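Local coordinates for uncharacterized protein (Bacteroides ovatus, PDB 4FS7) that is of unknown function but, as an extracellular leucine-rich repeat protein of the BspA type, probably binds other proteins, at residues E332-R337 / R355-N360; S338-T343 / A361-I366. All blocks are in the same frame, centred on the assembly; numbering follows the deposited sequence. Where two conformers were deposited one is given.

Coming from the N terminus, the chain enters 332-337, which includes strand 333-334, and continues straight into the turn-bearing segment 338-343. It then passes strand 347-348 and returns through 355-360, which holds strand 356-357, before reaching the second turn-bearing segment, 361-366. Contact 1 closes the loop 338-354 by laying strand 356-357 beside strand 333-334; contact 2 closes the loop 344-360, again of 17 residues, by stacking the turn 362-365 on the turn 339-342. Because the segments alternate along the chain, the two contacts cross rather than nest. They meet where the methyl of Ala-361 packs against Ile-334, so sheet and turns form one continuous interface between successive coils.

Contact 1 of 2, residues E332-R337 / R355-N360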
# COMPACT_ATOMS: atom_id res chain seq x y z
N GLU A 332 24.58 14.45 -18.00
CA GLU A 332 24.41 15.79 -18.55
C GLU A 332 24.08 16.87 -17.52
O GLU A 332 24.44 18.02 -17.72
CB GLU A 332 23.29 15.80 -19.59
CG GLU A 332 23.60 14.88 -20.80
CD GLU A 332 22.59 14.98 -21.93
OE1 GLU A 332 21.82 15.97 -22.03
OE2 GLU A 332 22.62 14.05 -22.76
N GLU A 333 23.34 16.53 -16.48
CA GLU A 333 22.84 17.51 -15.51
C GLU A 333 22.85 16.93 -14.12
O GLU A 333 22.47 15.76 -13.94
CB GLU A 333 21.39 17.94 -15.84
CG GLU A 333 21.20 18.43 -17.28
CD GLU A 333 19.78 18.87 -17.63
OE1 GLU A 333 18.94 19.11 -16.73
OE2 GLU A 333 19.49 18.99 -18.84
N ILE A 334 23.24 17.77 -13.17
CA ILE A 334 23.10 17.53 -11.75
C ILE A 334 22.14 18.59 -11.22
O ILE A 334 22.38 19.77 -11.45
CB ILE A 334 24.50 17.66 -10.97
CG1 ILE A 334 25.47 16.55 -11.44
CG2 ILE A 334 24.33 17.63 -9.47
CD1 ILE A 334 26.96 16.76 -11.01
N GLY A 335 21.06 18.19 -10.58
CA GLY A 335 20.03 19.11 -10.16
C GLY A 335 20.31 19.96 -8.95
O GLY A 335 21.34 19.87 -8.28
N LYS A 336 19.39 20.89 -8.72
CA LYS A 336 19.42 21.74 -7.53
C LYS A 336 19.51 20.88 -6.28
O LYS A 336 18.74 19.91 -6.14
CB LYS A 336 18.15 22.61 -7.51
CG LYS A 336 17.97 23.44 -6.26
CD LYS A 336 16.78 24.39 -6.35
CE LYS A 336 16.67 25.27 -5.13
NZ LYS A 336 15.57 26.25 -5.27
N ARG A 337 20.43 21.18 -5.37
CA ARG A 337 20.54 20.50 -4.07
C ARG A 337 20.72 19.00 -4.24
O ARG A 337 20.49 18.25 -3.30
CB ARG A 337 19.34 20.82 -3.20
CG ARG A 337 19.36 22.25 -2.67
CD ARG A 337 18.04 22.71 -2.03
NE ARG A 337 17.63 21.84 -0.92
CZ ARG A 337 16.65 22.17 -0.09
NH1 ARG A 337 15.97 23.30 -0.25
NH2 ARG A 337 16.28 21.33 0.86
N ARG A 355 26.67 19.49 -18.46
CA ARG A 355 26.28 20.79 -18.97
C ARG A 355 25.79 21.75 -17.90
O ARG A 355 25.85 22.96 -18.09
CB ARG A 355 25.15 20.63 -20.01
CG ARG A 355 25.50 19.80 -21.22
CD ARG A 355 24.38 19.88 -22.26
NE ARG A 355 23.21 19.03 -21.95
CZ ARG A 355 22.10 19.42 -21.29
NH1 ARG A 355 21.98 20.68 -20.82
NH2 ARG A 355 21.09 18.54 -21.09
N LYS A 356 25.28 21.22 -16.81
CA LYS A 356 24.58 22.06 -15.80
C LYS A 356 24.75 21.44 -14.42
O LYS A 356 24.61 20.24 -14.27
CB LYS A 356 23.06 22.16 -16.15
CG LYS A 356 22.31 23.23 -15.33
CD LYS A 356 20.80 23.25 -15.53
CE LYS A 356 20.36 23.65 -16.90
NZ LYS A 356 20.80 25.04 -17.32
N ILE A 357 24.99 22.29 -13.43
CA ILE A 357 24.94 21.96 -12.02
C ILE A 357 23.92 22.90 -11.38
O ILE A 357 23.97 24.10 -11.61
CB ILE A 357 26.31 22.11 -11.32
CG1 ILE A 357 27.31 21.13 -11.95
CG2 ILE A 357 26.21 21.91 -9.80
CD1 ILE A 357 28.76 21.36 -11.50
N GLY A 358 22.97 22.34 -10.64
CA GLY A 358 21.91 23.15 -10.06
C GLY A 358 22.32 23.87 -8.79
O GLY A 358 23.36 23.61 -8.19
N ALA A 359 21.47 24.79 -8.36
CA ALA A 359 21.78 25.67 -7.26
C ALA A 359 22.06 24.85 -6.01
O ALA A 359 21.28 23.96 -5.62
CB ALA A 359 20.67 26.68 -7.00
N ASN A 360 23.16 25.16 -5.34
CA ASN A 360 23.47 24.55 -4.08
C ASN A 360 23.55 23.02 -4.14
O ASN A 360 23.36 22.35 -3.13
CB ASN A 360 22.52 25.05 -2.99
CG ASN A 360 22.81 26.47 -2.63
OD1 ASN A 360 23.98 26.84 -2.47
ND2 ASN A 360 21.77 27.25 -2.43
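Arg-355 lies alongside Glu-332, the two side chains running the same way, while Glu-333 approaches it at a slant from the adjacent strand. The NH2 of Arg-355 is held by OE1 of Glu-332 at 2.8 Å, in the guanidinium plane, and, in the conformer given, by OE2 of Glu-333 at 2.8 Å, tilted from that plane. Each oxygen offers its anti lone pair, and both carboxylates are turned steeply to the guanidinium, that of Glu-332 by 71°. A bend at chi3 (-78°) of Arg-355 turns the guanidinium back over the O of Glu-332, which also accepts the backbone N of Arg-355 at 2.8 Å. With Glu-333 so placed, the positive charge between the two acidic groups would probably ease their repulsion.

Beyond this network the backbones run parallel. The N of Ile-334 reaches the O of Lys-356 at 3.0 Å, and the O of Ile-334 receives the N of Gly-358 at 2.8 Å. Ile-334 and Ile-357 share the face opposite Glu-333 and Lys-356, with CD1 of Ile-334 4.5 Å from CG1 of Ile-357. A CB on Gly-358 would run into Gly-335 and Lys-336. Farther on, the N of Arg-337 bonds to the O of Ala-359, while its guanidinium turns away to Glu-317. These are the last two strands of the parallel sheet 287-288, 310-311, 333-334, 356-357, in keeping with the stacked coils of a BspA-type leucine-rich repeat solenoid.

Contact 2 of 2, residues S338-T343 / A361-I366; sequences SFRGCT and AFQGCI
The rings of Phe-339 and Phe-362 lie almost parallel, their planes 3° apart, but are offset so strongly that little of one lies over the other. With centroids 5.3 Å apart, the contact falls to CE1 of Phe-362, which comes within 3.6 Å of CD2 of Phe-339 and also touches its CB. Both rings are sent the same way by like first torsions, CG anti to the carbonyl carbon (chi1 -63° in each), and similar chi2 values leave them nearly parallel. The row continues in both directions, Phe-316 meeting Phe-339 and Phe-384 stacking with Phe-362.

At the edge of the Arg-340 guanidinium sits the amide of Gln-363, its plane turned 69° from it. NE of Arg-340 gives a bent hydrogen bond to OE1 of Gln-363 at 3.0 Å, arriving from above the carbonyl plane, while NH1 pairs with Glu-317. A leucine in place of Arg-340 would probably leave OE1 of Gln-363 and the carboxylate of Glu-317 without this shared partner.

Type II turns, Phe-339 to Cys-342 and Phe-362 to Cys-365, recur at equivalent places in successive coils of this BspA-type repeat solenoid. The N of Gly-341 bonds to the O of Gln-363 at 2.8 Å and the N of Phe-339 to the O of Ala-361, both in the carbonyl plane. A CB on Gly-364 would press against the N of Gly-341. Deeper in, SG of Cys-365 lies 3.0 Å from the O of Phe-339 and 3.9 Å from CB of Cys-342. On the outer side, in the conformer given, CG2 of Thr-343 rests beside CD1 of Ile-366.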
# COMPACT_ATOMS: atom_id res chain seq x y z
N SER A 338 21.24 18.52 -5.38
CA SER A 338 21.29 17.06 -5.56
C SER A 338 22.15 16.31 -4.58
O SER A 338 21.85 15.15 -4.29
CB SER A 338 21.70 16.70 -7.00
OG SER A 338 20.69 16.99 -7.96
N PHE A 339 23.23 16.95 -4.08
CA PHE A 339 24.09 16.35 -3.05
C PHE A 339 24.16 17.26 -1.83
O PHE A 339 25.10 17.17 -1.06
CB PHE A 339 25.50 16.06 -3.63
CG PHE A 339 25.47 15.03 -4.73
CD1 PHE A 339 25.55 13.68 -4.42
CD2 PHE A 339 25.33 15.38 -6.05
CE1 PHE A 339 25.51 12.74 -5.43
CE2 PHE A 339 25.28 14.43 -7.08
CZ PHE A 339 25.39 13.10 -6.75
N ARG A 340 23.13 18.06 -1.59
CA ARG A 340 23.15 18.94 -0.46
C ARG A 340 23.24 18.12 0.81
O ARG A 340 22.52 17.13 1.02
CB ARG A 340 21.91 19.84 -0.41
CG ARG A 340 21.83 20.67 0.89
CD ARG A 340 20.75 21.71 0.88
NE ARG A 340 20.79 22.50 2.11
CZ ARG A 340 20.00 22.36 3.16
NH1 ARG A 340 19.07 21.42 3.22
NH2 ARG A 340 20.19 23.16 4.19
N GLY A 341 24.09 18.56 1.74
CA GLY A 341 24.18 17.92 3.02
C GLY A 341 24.81 16.54 3.01
O GLY A 341 24.70 15.80 3.99
N CYS A 342 25.54 16.20 1.95
CA CYS A 342 26.28 14.94 1.92
C CYS A 342 27.62 15.19 2.62
O CYS A 342 28.67 15.42 1.97
CB CYS A 342 26.49 14.46 0.49
SG CYS A 342 24.90 13.82 -0.22
N THR A 343 27.56 15.16 3.94
CA THR A 343 28.66 15.55 4.83
C THR A 343 29.93 14.75 4.66
O THR A 343 31.02 15.24 4.96
CB THR A 343 28.23 15.34 6.27
OG1 THR A 343 26.92 15.88 6.45
CG2 THR A 343 29.22 15.97 7.25
N ALA A 361 23.97 22.50 -5.30
CA ALA A 361 24.09 21.06 -5.46
C ALA A 361 25.00 20.41 -4.43
O ALA A 361 24.81 19.27 -4.06
CB ALA A 361 24.52 20.71 -6.86
N PHE A 362 26.06 21.16 -4.02
CA PHE A 362 27.03 20.64 -3.08
C PHE A 362 27.12 21.46 -1.81
O PHE A 362 28.09 21.41 -1.09
CB PHE A 362 28.41 20.49 -3.79
CG PHE A 362 28.38 19.51 -4.89
CD1 PHE A 362 28.44 18.16 -4.63
CD2 PHE A 362 28.17 19.93 -6.20
CE1 PHE A 362 28.34 17.26 -5.66
CE2 PHE A 362 28.05 19.00 -7.23
CZ PHE A 362 28.15 17.66 -6.95
N GLN A 363 26.05 22.21 -1.52
CA GLN A 363 25.98 22.92 -0.27
C GLN A 363 26.04 21.93 0.89
O GLN A 363 25.42 20.86 0.83
CB GLN A 363 24.69 23.72 -0.23
CG GLN A 363 24.50 24.50 1.06
CD GLN A 363 23.24 25.31 0.98
OE1 GLN A 363 22.17 24.78 0.75
NE2 GLN A 363 23.38 26.61 1.14
N GLY A 364 26.82 22.24 1.92
CA GLY A 364 26.99 21.38 3.04
C GLY A 364 27.95 20.21 2.84
O GLY A 364 28.12 19.44 3.78
N CYS A 365 28.56 20.12 1.67
CA CYS A 365 29.54 19.05 1.39
C CYS A 365 30.90 19.48 1.89
O CYS A 365 31.79 19.82 1.13
CB CYS A 365 29.55 18.66 -0.07
SG CYS A 365 27.99 17.87 -0.60
N ILE A 366 31.00 19.47 3.22
CA ILE A 366 32.14 20.02 3.92
C ILE A 366 33.42 19.21 3.74
O ILE A 366 34.51 19.74 3.95
CB ILE A 366 31.81 20.25 5.42
CG1 ILE A 366 31.39 18.94 6.15
CG2 ILE A 366 30.71 21.34 5.52
CD1 ILE A 366 31.11 19.12 7.70